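PDB 6ABJ: D-lactate dehydrogenase (Fermentative), which probably catalyses the NADH-dependent interconversion of pyruvate and D-lactate as a tetrameric member of the D-isomer specific 2-hydroxyacid dehydrogenase family. Local coordinates for residues A66-D70 against S92-H97; L87-A93 against L108-P114; H124-L128 against V307-A313; D157-K161 against M179-E185; M239-L245 against G266-G272. One frame throughout, in Å; residues are numbered along the deposited sequence.

Interaction 1: A66-D70 against S92-H97; sequences AFVND and SAGYNH. With ACT (acetate ion), chain D.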
# COMPACT_ATOMS: atom_id res chain seq x y z
N ALA B 66 0.78 -17.58 -28.96
CA ALA B 66 0.39 -17.89 -27.59
C ALA B 66 1.50 -17.52 -26.62
O ALA B 66 2.66 -17.49 -26.97
CB ALA B 66 0.08 -19.37 -27.40
N PHE B 67 1.11 -17.28 -25.37
CA PHE B 67 2.05 -17.03 -24.34
C PHE B 67 1.95 -18.21 -23.40
O PHE B 67 1.11 -19.08 -23.58
CB PHE B 67 1.69 -15.68 -23.62
CG PHE B 67 2.78 -15.17 -22.74
CD1 PHE B 67 4.10 -15.18 -23.15
CD2 PHE B 67 2.50 -14.65 -21.49
CE1 PHE B 67 5.13 -14.74 -22.34
CE2 PHE B 67 3.53 -14.20 -20.66
CZ PHE B 67 4.83 -14.21 -21.10
N VAL B 68 2.77 -18.21 -22.36
CA VAL B 68 2.87 -19.40 -21.50
C VAL B 68 1.63 -19.76 -20.63
O VAL B 68 1.53 -20.86 -20.08
CB VAL B 68 4.10 -19.33 -20.55
CG1 VAL B 68 5.38 -19.21 -21.33
CG2 VAL B 68 3.97 -18.17 -19.56
N ASN B 69 0.72 -18.85 -20.52
CA ASN B 69 -0.45 -19.05 -19.69
C ASN B 69 -1.63 -19.51 -20.55
O ASN B 69 -2.78 -19.65 -20.06
CB ASN B 69 -0.76 -17.74 -18.93
CG ASN B 69 -0.92 -16.54 -19.86
OD1 ASN B 69 -0.36 -16.51 -20.95
ND2 ASN B 69 -1.68 -15.57 -19.43
N ASP B 70 -1.37 -19.65 -21.84
CA ASP B 70 -2.37 -20.21 -22.74
C ASP B 70 -2.37 -21.76 -22.68
O ASP B 70 -1.35 -22.42 -22.46
CB ASP B 70 -2.10 -19.73 -24.17
CG ASP B 70 -2.46 -18.26 -24.38
OD1 ASP B 70 -3.58 -17.86 -24.00
OD2 ASP B 70 -1.64 -17.51 -24.96
N SER B 92 7.34 -16.69 -26.30
CA SER B 92 7.99 -17.01 -25.05
C SER B 92 9.14 -17.93 -25.37
O SER B 92 9.17 -18.57 -26.44
CB SER B 92 7.01 -17.72 -24.12
OG SER B 92 6.55 -18.98 -24.63
N ALA B 93 10.04 -18.09 -24.41
CA ALA B 93 11.01 -19.15 -24.48
C ALA B 93 10.39 -20.44 -24.01
O ALA B 93 10.59 -21.50 -24.63
CB ALA B 93 12.26 -18.80 -23.68
N GLY B 94 9.62 -20.37 -22.91
CA GLY B 94 9.11 -21.59 -22.30
C GLY B 94 7.92 -22.14 -23.05
O GLY B 94 7.22 -21.40 -23.76
N TYR B 95 7.71 -23.43 -22.89
CA TYR B 95 6.63 -24.17 -23.61
C TYR B 95 6.04 -25.34 -22.81
O TYR B 95 5.52 -26.28 -23.41
CB TYR B 95 7.13 -24.69 -24.96
CG TYR B 95 8.42 -25.40 -24.91
CD1 TYR B 95 8.52 -26.75 -24.50
CD2 TYR B 95 9.59 -24.73 -25.27
CE1 TYR B 95 9.74 -27.38 -24.44
CE2 TYR B 95 10.82 -25.36 -25.22
CZ TYR B 95 10.87 -26.67 -24.84
OH TYR B 95 12.07 -27.23 -24.81
N ASN B 96 6.04 -25.22 -21.46
CA ASN B 96 5.52 -26.29 -20.59
C ASN B 96 4.07 -26.57 -20.83
O ASN B 96 3.62 -27.71 -20.71
CB ASN B 96 5.66 -25.92 -19.12
CG ASN B 96 7.09 -25.98 -18.63
OD1 ASN B 96 7.90 -26.78 -19.10
ND2 ASN B 96 7.40 -25.13 -17.64
N HIS B 97 3.33 -25.50 -21.08
CA HIS B 97 1.91 -25.51 -21.46
C HIS B 97 1.54 -26.24 -22.79
O HIS B 97 0.34 -26.35 -23.12
CB HIS B 97 1.40 -24.08 -21.53
CG HIS B 97 2.16 -23.17 -22.50
ND1 HIS B 97 3.54 -23.07 -22.57
CD2 HIS B 97 1.68 -22.26 -23.40
CE1 HIS B 97 3.87 -22.13 -23.44
NE2 HIS B 97 2.76 -21.62 -23.95
C ACT D . 8.57 -18.15 -20.07
O ACT D . 8.45 -19.19 -19.39
OXT ACT D . 9.40 -18.06 -21.01
CH3 ACT D . 7.70 -16.97 -19.76
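Phe67 and Ser92 neighbour each other where two loops run side by side, their CA atoms 6.0 Å apart. Both loops leave the C-terminal ends of adjacent parallel strands, 63-66 and 87-90, in the Rossmann-like substrate domain of this dehydrogenase family. Residues 67-70 form a type I turn, and Asp70 suits its last place because OD2 reaches back to accept from Phe67 N at 2.8 Å, while OD1 is held by Ser23. The turn presents its backbone to the His97 imidazole. Val68 CA sits over one face of that ring, 3.5 Å from its centroid, a CH-pi contact, and Asp70 O lies at the edge, 3.2 Å from His97 CD2. With CG wedged between backbone N and carbonyl carbon (chi1 58°), the ring is brought against Val68 CA. The Ser92 hydroxyl donates in the carbonyl plane to Gly94 O, and OG also touches Val68 CG1; Phe67 CE1 comes 3.9 Å from Ser92 CB. Gly94, lacking a side chain, lets an acetate ion approach its amide, consistent with a carboxylate site near the NADH-binding Phe314. Tyr116 OH also binds this acetate, whose OXT receives Gly94 N at 3.0 Å.

Interaction 2: L87-A93 against L108-P114; sequences LVALRSA and LPVVHVP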
# COMPACT_ATOMS: atom_id res chain seq x y z
N LEU B 87 0.10 -23.26 -37.65
CA LEU B 87 1.30 -23.02 -36.86
C LEU B 87 0.92 -22.37 -35.49
O LEU B 87 0.08 -21.49 -35.44
CB LEU B 87 2.25 -22.10 -37.62
CG LEU B 87 3.50 -21.61 -36.88
CD1 LEU B 87 4.58 -22.66 -36.65
CD2 LEU B 87 4.06 -20.44 -37.64
N VAL B 88 1.59 -22.85 -34.44
CA VAL B 88 1.51 -22.25 -33.12
C VAL B 88 2.84 -21.55 -32.87
O VAL B 88 3.86 -22.20 -32.83
CB VAL B 88 1.34 -23.36 -32.05
CG1 VAL B 88 1.38 -22.77 -30.62
CG2 VAL B 88 0.04 -24.13 -32.27
N ALA B 89 2.82 -20.23 -32.76
CA ALA B 89 4.02 -19.44 -32.49
C ALA B 89 3.93 -19.00 -31.02
O ALA B 89 2.99 -18.27 -30.66
CB ALA B 89 4.08 -18.20 -33.34
N LEU B 90 4.92 -19.40 -30.21
CA LEU B 90 4.96 -19.01 -28.76
C LEU B 90 5.81 -17.77 -28.68
O LEU B 90 7.00 -17.77 -29.10
CB LEU B 90 5.56 -20.07 -27.90
CG LEU B 90 5.11 -21.49 -28.11
CD1 LEU B 90 5.94 -22.43 -27.29
CD2 LEU B 90 3.65 -21.61 -27.74
N ARG B 91 5.24 -16.68 -28.16
CA ARG B 91 6.01 -15.46 -27.93
C ARG B 91 6.70 -15.55 -26.54
O ARG B 91 6.63 -14.63 -25.73
CB ARG B 91 5.16 -14.18 -28.03
CG ARG B 91 3.90 -14.15 -27.18
CD ARG B 91 3.11 -12.87 -27.42
NE ARG B 91 2.03 -12.66 -26.45
CZ ARG B 91 0.82 -13.21 -26.52
NH1 ARG B 91 0.51 -14.02 -27.53
NH2 ARG B 91 -0.08 -12.94 -25.59
N SER B 92 7.34 -16.69 -26.30
CA SER B 92 7.99 -17.01 -25.05
C SER B 92 9.14 -17.93 -25.37
O SER B 92 9.17 -18.57 -26.44
CB SER B 92 7.01 -17.72 -24.12
OG SER B 92 6.55 -18.98 -24.63
N ALA B 93 10.04 -18.09 -24.41
CA ALA B 93 11.01 -19.15 -24.48
C ALA B 93 10.39 -20.44 -24.01
O ALA B 93 10.59 -21.50 -24.63
CB ALA B 93 12.26 -18.80 -23.68
N LEU B 108 1.10 -30.14 -36.22
CA LEU B 108 0.99 -28.72 -35.95
C LEU B 108 2.31 -28.24 -35.33
O LEU B 108 2.56 -28.53 -34.16
CB LEU B 108 -0.17 -28.53 -34.97
CG LEU B 108 -0.75 -27.18 -34.67
CD1 LEU B 108 -0.81 -26.27 -35.88
CD2 LEU B 108 -2.14 -27.39 -34.09
N PRO B 109 3.17 -27.54 -36.10
CA PRO B 109 4.52 -27.22 -35.62
C PRO B 109 4.47 -26.09 -34.58
O PRO B 109 3.48 -25.35 -34.52
CB PRO B 109 5.28 -26.79 -36.87
CG PRO B 109 4.23 -26.41 -37.87
CD PRO B 109 2.94 -27.07 -37.48
N VAL B 110 5.48 -26.05 -33.73
CA VAL B 110 5.54 -25.11 -32.64
C VAL B 110 6.86 -24.41 -32.75
O VAL B 110 7.88 -25.06 -32.93
CB VAL B 110 5.45 -25.85 -31.27
CG1 VAL B 110 5.67 -24.84 -30.16
CG2 VAL B 110 4.07 -26.51 -31.12
N VAL B 111 6.85 -23.10 -32.72
CA VAL B 111 8.09 -22.35 -32.67
C VAL B 111 8.13 -21.46 -31.40
O VAL B 111 7.10 -21.18 -30.83
CB VAL B 111 8.29 -21.50 -33.93
CG1 VAL B 111 8.55 -22.47 -35.10
CG2 VAL B 111 7.14 -20.55 -34.15
N HIS B 112 9.31 -21.01 -31.04
CA HIS B 112 9.45 -20.17 -29.84
C HIS B 112 10.64 -19.23 -29.93
O HIS B 112 11.41 -19.24 -30.89
CB HIS B 112 9.61 -21.09 -28.65
CG HIS B 112 10.99 -21.63 -28.45
ND1 HIS B 112 11.48 -21.93 -27.19
CD2 HIS B 112 11.93 -22.04 -29.33
CE1 HIS B 112 12.69 -22.45 -27.32
NE2 HIS B 112 13.00 -22.50 -28.60
N VAL B 113 10.79 -18.40 -28.89
CA VAL B 113 11.91 -17.51 -28.72
C VAL B 113 13.00 -18.27 -27.97
O VAL B 113 12.75 -18.72 -26.84
CB VAL B 113 11.45 -16.25 -27.94
CG1 VAL B 113 12.64 -15.31 -27.76
CG2 VAL B 113 10.31 -15.58 -28.68
N PRO B 114 14.22 -18.39 -28.55
CA PRO B 114 15.21 -19.24 -27.92
C PRO B 114 15.74 -18.69 -26.59
O PRO B 114 16.10 -19.49 -25.74
CB PRO B 114 16.34 -19.32 -28.94
CG PRO B 114 16.14 -18.18 -29.87
CD PRO B 114 14.74 -17.69 -29.74
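Val88 and Val110 pair as neighbours in a parallel sheet, and the hydrogen-bond ladder between their strands starts with Val88 N giving to Pro109 O at 3.1 Å. Val88 O then accepts from Val111 N, and Leu90 N reaches Val111 O at 2.9 Å. Beta-branched valines favour this extended backbone and put compact, apolar branches on the sheet. On the face of Val88 and Val110, Val88 CG2 meets Leu108 CG at 4.0 Å, the two side chains crossing at about a right angle. Leu90 also reaches this side, with CD1 3.8 Å from Val110 CG1. On the other face the small Ala89 lies beside Val111 CG2, the methyl set between backbone N and carbonyl carbon (chi1 of CG1 -70°), where it comes 3.7 Å from Ala89 CA. Past the inverse gamma turn centred on Arg91 the two chains still hold together, since Val113 N bonds to Ser92 O. His112 turns its ring edge to the loop: ND1 donates in the ring plane to a lone pair of Ala93 O at 2.7 Å, tying a side chain to the backbone beside the acetate-binding loop. Arg91 points away and is held by Phe22 O. Strand 110-111 is outermost in the sheet within this chain, strand 63-66 flanks 87-90 on its other side, and helix 317-335 covers the Ala89 face through Ile331 and Trp334.

Interaction 3: H124-L128 against V307-A313; sequences HAVGL and VVTAHQA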
# COMPACT_ATOMS: atom_id res chain seq x y z
N HIS B 124 17.36 -6.40 -14.50
CA HIS B 124 16.27 -6.62 -13.61
C HIS B 124 16.76 -7.32 -12.33
O HIS B 124 16.34 -6.94 -11.24
CB HIS B 124 15.23 -7.47 -14.26
CG HIS B 124 13.95 -7.52 -13.46
ND1 HIS B 124 13.02 -6.52 -13.51
CD2 HIS B 124 13.43 -8.48 -12.67
CE1 HIS B 124 11.99 -6.83 -12.73
NE2 HIS B 124 12.20 -8.03 -12.23
N ALA B 125 17.67 -8.27 -12.46
CA ALA B 125 18.27 -8.89 -11.33
C ALA B 125 18.95 -7.84 -10.46
O ALA B 125 18.80 -7.87 -9.23
CB ALA B 125 19.23 -10.00 -11.73
N VAL B 126 19.73 -6.94 -11.06
CA VAL B 126 20.39 -5.91 -10.28
C VAL B 126 19.37 -4.97 -9.61
O VAL B 126 19.55 -4.56 -8.45
CB VAL B 126 21.42 -5.14 -11.15
CG1 VAL B 126 22.06 -4.02 -10.37
CG2 VAL B 126 22.48 -6.11 -11.68
N GLY B 127 18.27 -4.67 -10.29
CA GLY B 127 17.24 -3.86 -9.68
C GLY B 127 16.63 -4.54 -8.43
O GLY B 127 16.37 -3.89 -7.40
N LEU B 128 16.52 -5.87 -8.48
CA LEU B 128 15.92 -6.62 -7.36
C LEU B 128 16.92 -6.52 -6.22
O LEU B 128 16.55 -6.34 -5.05
CB LEU B 128 15.67 -8.11 -7.76
CG LEU B 128 14.40 -8.33 -8.64
CD1 LEU B 128 14.34 -9.84 -8.98
CD2 LEU B 128 13.14 -7.87 -7.98
N VAL B 307 10.94 -9.75 -2.41
CA VAL B 307 10.27 -9.05 -3.52
C VAL B 307 10.13 -10.05 -4.65
O VAL B 307 11.11 -10.69 -5.02
CB VAL B 307 11.15 -7.85 -4.01
CG1 VAL B 307 10.56 -7.26 -5.27
CG2 VAL B 307 11.22 -6.78 -2.89
N VAL B 308 8.91 -10.13 -5.16
CA VAL B 308 8.55 -11.03 -6.26
C VAL B 308 8.01 -10.16 -7.37
O VAL B 308 7.14 -9.34 -7.14
CB VAL B 308 7.48 -12.02 -5.87
CG1 VAL B 308 7.06 -12.88 -7.11
CG2 VAL B 308 7.96 -12.87 -4.73
N THR B 309 8.63 -10.31 -8.58
CA THR B 309 8.09 -9.77 -9.78
C THR B 309 7.63 -10.94 -10.67
O THR B 309 8.18 -12.02 -10.58
CB THR B 309 9.13 -8.83 -10.51
OG1 THR B 309 10.36 -9.49 -10.69
CG2 THR B 309 9.40 -7.54 -9.65
N ALA B 310 6.59 -10.68 -11.47
CA ALA B 310 5.83 -11.75 -12.10
C ALA B 310 6.35 -12.06 -13.50
O ALA B 310 5.72 -11.76 -14.53
CB ALA B 310 4.33 -11.46 -12.04
N HIS B 311 7.56 -12.59 -13.50
CA HIS B 311 8.36 -12.86 -14.70
C HIS B 311 8.43 -11.67 -15.65
O HIS B 311 7.93 -11.68 -16.80
CB HIS B 311 7.88 -14.11 -15.42
CG HIS B 311 8.95 -14.72 -16.28
ND1 HIS B 311 9.05 -16.08 -16.47
CD2 HIS B 311 10.03 -14.17 -16.89
CE1 HIS B 311 10.15 -16.34 -17.16
NE2 HIS B 311 10.76 -15.20 -17.44
N GLN B 312 8.97 -10.60 -15.07
CA GLN B 312 9.04 -9.26 -15.59
C GLN B 312 10.42 -8.92 -16.12
O GLN B 312 10.64 -7.84 -16.68
CB GLN B 312 8.66 -8.32 -14.40
CG GLN B 312 8.29 -6.93 -14.76
CD GLN B 312 8.14 -6.00 -13.59
OE1 GLN B 312 7.50 -6.34 -12.59
NE2 GLN B 312 8.68 -4.82 -13.73
N ALA B 313 11.35 -9.80 -16.00
CA ALA B 313 12.76 -9.49 -16.28
C ALA B 313 13.07 -9.17 -17.73
O ALA B 313 13.96 -8.39 -17.98
CB ALA B 313 13.68 -10.63 -15.82
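Val307 meets Leu128 first, its CG1 lying 3.8 Å from Leu128 CD2, a contact of two branched apolar chains buried between strand and helix. Val308 faces away, and its carbonyl takes a hydrogen bond from Thr143 OG1 of the second subunit. Thr309 turns back to helix 118-134 with both its branches at work. Its methyl CG2 slides past Leu128 CD2 at 4.1 Å. Its OG1 accepts from His124 NE2 at 2.8 Å, a nearly straight bond (173°) lying in the imidazole plane. The same hydroxyl is hydrogen-bonded to Asp274, an NADH-binding residue, and so bridges imidazole and carboxylate. Strand 306-308 is an edge strand, within this chain, of the parallel Rossmann sheet in the NAD-binding domain, and the contact fixes its C-terminal end to the long helix that follows the substrate domain in the chain. After Ala310, centre of an inverse gamma turn, the chain bends round to lay Gln312 against the His124 ring. The two side chains cross at about a right angle, with amide and ring planes 57° apart and Gln312 NE2 4.0 Å from His124 CE1. Ala313 completes the cover: its CA stands over the same ring face as the Gln312 carbonyl carbon, 3.9 Å from the imidazole centroid, and its small CB packs 3.8 Å from His124 CD2. The carbonyls of Gln312 and Ala313 both accept from Arg134 of the second subunit.

Interaction 4: D157-K161 against M179-E185; sequences DLHGK and MAGFGCE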
# COMPACT_ATOMS: atom_id res chain seq x y z
N ASP B 157 26.69 -1.56 1.60
CA ASP B 157 27.38 -1.20 0.38
C ASP B 157 27.55 -2.46 -0.45
O ASP B 157 27.95 -3.51 0.07
CB ASP B 157 28.78 -0.69 0.68
CG ASP B 157 28.79 0.62 1.40
OD1 ASP B 157 27.71 1.20 1.63
OD2 ASP B 157 29.90 1.08 1.74
N LEU B 158 27.28 -2.37 -1.75
CA LEU B 158 27.63 -3.43 -2.64
C LEU B 158 29.16 -3.52 -2.89
O LEU B 158 29.74 -4.64 -3.02
CB LEU B 158 26.93 -3.24 -3.98
CG LEU B 158 25.40 -3.43 -3.98
CD1 LEU B 158 24.79 -3.12 -5.32
CD2 LEU B 158 24.98 -4.84 -3.52
N HIS B 159 29.79 -2.36 -2.98
CA HIS B 159 31.25 -2.31 -3.10
C HIS B 159 31.93 -3.24 -2.12
O HIS B 159 31.69 -3.16 -0.94
CB HIS B 159 31.73 -0.87 -2.92
CG HIS B 159 33.19 -0.70 -3.14
ND1 HIS B 159 34.09 -0.50 -2.11
CD2 HIS B 159 33.93 -0.74 -4.27
CE1 HIS B 159 35.31 -0.44 -2.59
NE2 HIS B 159 35.24 -0.58 -3.90
N GLY B 160 32.78 -4.15 -2.61
CA GLY B 160 33.55 -5.00 -1.75
C GLY B 160 32.85 -6.32 -1.41
O GLY B 160 33.51 -7.28 -0.96
N LYS B 161 31.54 -6.43 -1.67
CA LYS B 161 30.84 -7.66 -1.33
C LYS B 161 31.11 -8.78 -2.36
O LYS B 161 31.45 -8.52 -3.52
CB LYS B 161 29.32 -7.44 -1.23
CG LYS B 161 28.87 -6.46 -0.16
CD LYS B 161 29.35 -6.91 1.22
CE LYS B 161 28.91 -6.01 2.38
NZ LYS B 161 29.28 -4.59 2.15
N MET B 179 27.86 -6.30 -12.02
CA MET B 179 28.18 -6.30 -10.60
C MET B 179 29.69 -5.99 -10.36
O MET B 179 30.03 -5.34 -9.33
CB MET B 179 27.80 -7.61 -9.90
CG MET B 179 26.30 -7.93 -9.94
SD MET B 179 25.31 -6.57 -9.21
CE MET B 179 25.73 -6.76 -7.49
N ALA B 180 30.55 -6.42 -11.28
CA ALA B 180 31.95 -5.99 -11.26
C ALA B 180 32.13 -4.49 -11.28
O ALA B 180 32.95 -3.98 -10.56
CB ALA B 180 32.70 -6.63 -12.41
N GLY B 181 31.28 -3.76 -12.00
CA GLY B 181 31.32 -2.29 -12.02
C GLY B 181 30.97 -1.58 -10.74
O GLY B 181 31.38 -0.43 -10.52
N PHE B 182 30.24 -2.29 -9.86
CA PHE B 182 29.97 -1.78 -8.52
C PHE B 182 31.20 -2.01 -7.61
O PHE B 182 31.23 -1.55 -6.47
CB PHE B 182 28.75 -2.51 -7.91
CG PHE B 182 27.41 -2.05 -8.37
CD1 PHE B 182 26.75 -1.03 -7.70
CD2 PHE B 182 26.73 -2.72 -9.37
CE1 PHE B 182 25.50 -0.60 -8.12
CE2 PHE B 182 25.42 -2.30 -9.77
CZ PHE B 182 24.82 -1.27 -9.13
N GLY B 183 32.23 -2.72 -8.12
CA GLY B 183 33.38 -3.04 -7.26
C GLY B 183 33.16 -4.25 -6.38
O GLY B 183 33.74 -4.38 -5.31
N CYS B 184 32.26 -5.14 -6.83
CA CYS B 184 32.04 -6.36 -6.10
C CYS B 184 33.17 -7.32 -6.46
O CYS B 184 33.77 -7.23 -7.53
CB CYS B 184 30.71 -6.96 -6.50
SG CYS B 184 29.30 -5.89 -6.14
N GLU B 185 33.39 -8.27 -5.57
CA GLU B 185 34.30 -9.36 -5.81
C GLU B 185 33.45 -10.48 -6.38
O GLU B 185 32.58 -11.04 -5.66
CB GLU B 185 34.92 -9.78 -4.49
CG GLU B 185 35.92 -10.92 -4.63
CD GLU B 185 36.53 -11.40 -3.33
OE1 GLU B 185 36.40 -10.79 -2.26
OE2 GLU B 185 37.13 -12.46 -3.44
O HOH W 1 35.97 -8.30 -1.25
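Leu158 lays CD1 over one face of the Phe182 ring, 4.0 Å from the centroid and 20° off the normal, a CH-pi contact toward the rim. The leucine takes chi1 -68°, setting CG opposite its carbonyl carbon and bringing CD1 over the ring. Met179 CE adds apolar surface beside the same methyl, 4.3 Å from Leu158 CD1. His159 turns its ring edge to the helix end, with CD2 3.6 Å from Phe182 O. Glycines suit both bends, where the backbone angles call for them: Gly183, with positive phi, makes the Schellman motif at the C-terminal end of the helix, His159 CD2 standing where a side chain would begin, and Gly160 occupies the third place of a type II turn. Gly160 N donates to Gly183 O at 2.9 Å, and a second backbone bond, Glu185 N to Lys161 O at 2.8 Å, starts the pairing of strands 162-166 and 185-189 in the Rossmann sheet. A water donates to Gly160 O and Glu185 OE1, the latter also salt-bridged to Arg162. Lys161 NZ bonds to Asp157 O. Apolar contact thus lies beside backbone bonds and one bridging water, while Lys161 carries its charge to Glu318 of the second subunit.

Interaction 5: M239-L245 against G266-G272; sequences MKPGAML and GQLGYLG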
# COMPACT_ATOMS: atom_id res chain seq x y z
N MET B 239 24.63 -21.73 2.51
CA MET B 239 24.82 -20.27 2.31
C MET B 239 25.30 -19.53 3.56
O MET B 239 25.10 -19.97 4.64
CB MET B 239 23.57 -19.65 1.76
CG MET B 239 23.30 -20.13 0.37
SD MET B 239 21.86 -19.60 -0.46
CE MET B 239 22.07 -17.81 -0.31
N LYS B 240 25.90 -18.36 3.37
CA LYS B 240 26.29 -17.45 4.45
C LYS B 240 25.05 -16.86 5.15
O LYS B 240 24.12 -16.40 4.49
CB LYS B 240 27.11 -16.32 3.85
CG LYS B 240 27.66 -15.26 4.79
CD LYS B 240 28.67 -14.45 4.00
CE LYS B 240 29.57 -13.60 4.84
NZ LYS B 240 30.32 -12.71 3.89
N PRO B 241 25.04 -16.89 6.49
CA PRO B 241 23.87 -16.40 7.21
C PRO B 241 23.57 -14.98 6.89
O PRO B 241 24.46 -14.16 6.86
CB PRO B 241 24.28 -16.52 8.66
CG PRO B 241 25.20 -17.77 8.67
CD PRO B 241 25.95 -17.66 7.37
N GLY B 242 22.33 -14.70 6.55
CA GLY B 242 21.94 -13.31 6.17
C GLY B 242 22.16 -12.98 4.72
O GLY B 242 21.89 -11.84 4.29
N ALA B 243 22.53 -13.95 3.89
CA ALA B 243 22.86 -13.67 2.53
C ALA B 243 21.59 -13.33 1.76
O ALA B 243 20.47 -13.62 2.21
CB ALA B 243 23.56 -14.86 1.89
N MET B 244 21.80 -12.78 0.60
CA MET B 244 20.72 -12.48 -0.36
C MET B 244 20.73 -13.52 -1.50
O MET B 244 21.79 -13.76 -2.07
CB MET B 244 20.98 -11.10 -0.94
CG MET B 244 20.02 -10.70 -2.06
SD MET B 244 20.36 -9.04 -2.67
CE MET B 244 19.82 -8.03 -1.33
N LEU B 245 19.55 -14.00 -1.87
CA LEU B 245 19.38 -14.88 -3.05
C LEU B 245 18.47 -14.25 -4.07
O LEU B 245 17.37 -13.79 -3.74
CB LEU B 245 18.79 -16.20 -2.56
CG LEU B 245 18.54 -17.23 -3.66
CD1 LEU B 245 19.81 -17.76 -4.32
CD2 LEU B 245 17.77 -18.41 -3.06
N GLY B 266 16.10 -16.34 9.68
CA GLY B 266 17.11 -15.33 9.40
C GLY B 266 18.32 -15.91 8.66
O GLY B 266 19.16 -15.16 8.23
N GLN B 267 18.39 -17.22 8.47
CA GLN B 267 19.42 -17.78 7.73
C GLN B 267 19.53 -17.13 6.32
O GLN B 267 20.64 -16.85 5.84
CB GLN B 267 19.25 -19.32 7.61
CG GLN B 267 20.15 -20.02 6.58
CD GLN B 267 21.65 -19.90 6.83
OE1 GLN B 267 22.09 -19.38 7.83
NE2 GLN B 267 22.45 -20.35 5.84
N LEU B 268 18.40 -17.02 5.64
CA LEU B 268 18.35 -16.27 4.40
C LEU B 268 17.90 -14.85 4.75
O LEU B 268 16.78 -14.67 5.25
CB LEU B 268 17.41 -16.95 3.39
CG LEU B 268 17.39 -16.34 2.00
CD1 LEU B 268 18.72 -16.47 1.28
CD2 LEU B 268 16.37 -17.03 1.13
N GLY B 269 18.73 -13.88 4.40
CA GLY B 269 18.47 -12.48 4.70
C GLY B 269 17.51 -11.81 3.76
O GLY B 269 16.82 -10.89 4.15
N TYR B 270 17.59 -12.18 2.49
CA TYR B 270 16.80 -11.51 1.48
C TYR B 270 16.51 -12.47 0.36
O TYR B 270 17.30 -13.36 0.05
CB TYR B 270 17.59 -10.35 0.84
CG TYR B 270 18.25 -9.32 1.74
CD1 TYR B 270 19.47 -9.59 2.36
CD2 TYR B 270 17.70 -8.06 1.90
CE1 TYR B 270 20.09 -8.64 3.14
CE2 TYR B 270 18.31 -7.10 2.68
CZ TYR B 270 19.51 -7.40 3.30
OH TYR B 270 20.12 -6.44 4.09
N LEU B 271 15.37 -12.26 -0.28
CA LEU B 271 15.01 -13.00 -1.49
C LEU B 271 14.34 -12.15 -2.55
O LEU B 271 13.37 -11.46 -2.31
CB LEU B 271 14.11 -14.17 -1.11
CG LEU B 271 13.61 -15.08 -2.25
CD1 LEU B 271 14.69 -15.99 -2.75
CD2 LEU B 271 12.38 -15.86 -1.82
N GLY B 272 14.88 -12.26 -3.79
CA GLY B 272 14.33 -11.61 -4.95
C GLY B 272 13.98 -12.69 -5.98
O GLY B 272 14.87 -13.38 -6.40
O HOH W 2 21.72 -17.29 3.48
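Tyr270 offers one ring face to Met244, whose CE lies 4.0 Å from the centroid, 23° off the normal and toward the rim, while SD stands obliquely beyond, a Met-aromatic contact. At the ring edge, near its plane, are the carbonyl oxygens of Gly242 and Ala243, and the phenol OH is bound by Arg135. The flexible thioether fits because its bend at chi3 (-71°) folds the methyl onto the ring. The other flat group, the Gln267 amide, is bent at chi2 so that NE2 returns to Met239 O at 2.9 Å. Met239 O lies somewhat out of the amide plane and the bond is bent; NE2 also serves Leu236 O. OE1 lies against the Pro241 ring, 3.6 Å from CG. Gln267 O accepts from Gly242 N at 2.8 Å and from a water that also donates to Lys240 O. Ala243 O is gripped twice, by Gly269 N at 2.8 Å and Tyr270 N at 3.2 Å; Gly269, having no side chain, can pass close to the Gly242 carbonyl. Beyond this the ladder is regular: Leu245 N to Tyr270 O, then Gly272 N to Leu245 O. Leu245 and Leu271 point the same way, CD2 to CD1 3.9 Å, packed against Leu259 of helix 256-265. Two adjacent parallel strands joined through that helix make a beta-alpha-beta crossover of the Rossmann NAD-binding fold, running on toward the NADH-binding residues Thr248 and Asp274.

From the N terminus, interaction 1 opens at 66-70, interaction 2 opens at 87-93 before interaction 1 closes at 92-97, and interaction 2 closes at 108-114. These two therefore cross, share Ser92 and Ala93, join the loops after strands 63-66 and 87-90, and pair strands 87-90 and 110-111. Helix 118-134 then leads to interaction 3, whose long loop, closed only at 307-313, encloses interactions 4 and 5 in series. Interaction 4 joins the start of the Rossmann sheet to the end of helix 170-181, touching interaction 3 through Val126. Interaction 5 ties strands 243-247 and 268-273, next to strand 306-308, which interaction 3 secures to the helix.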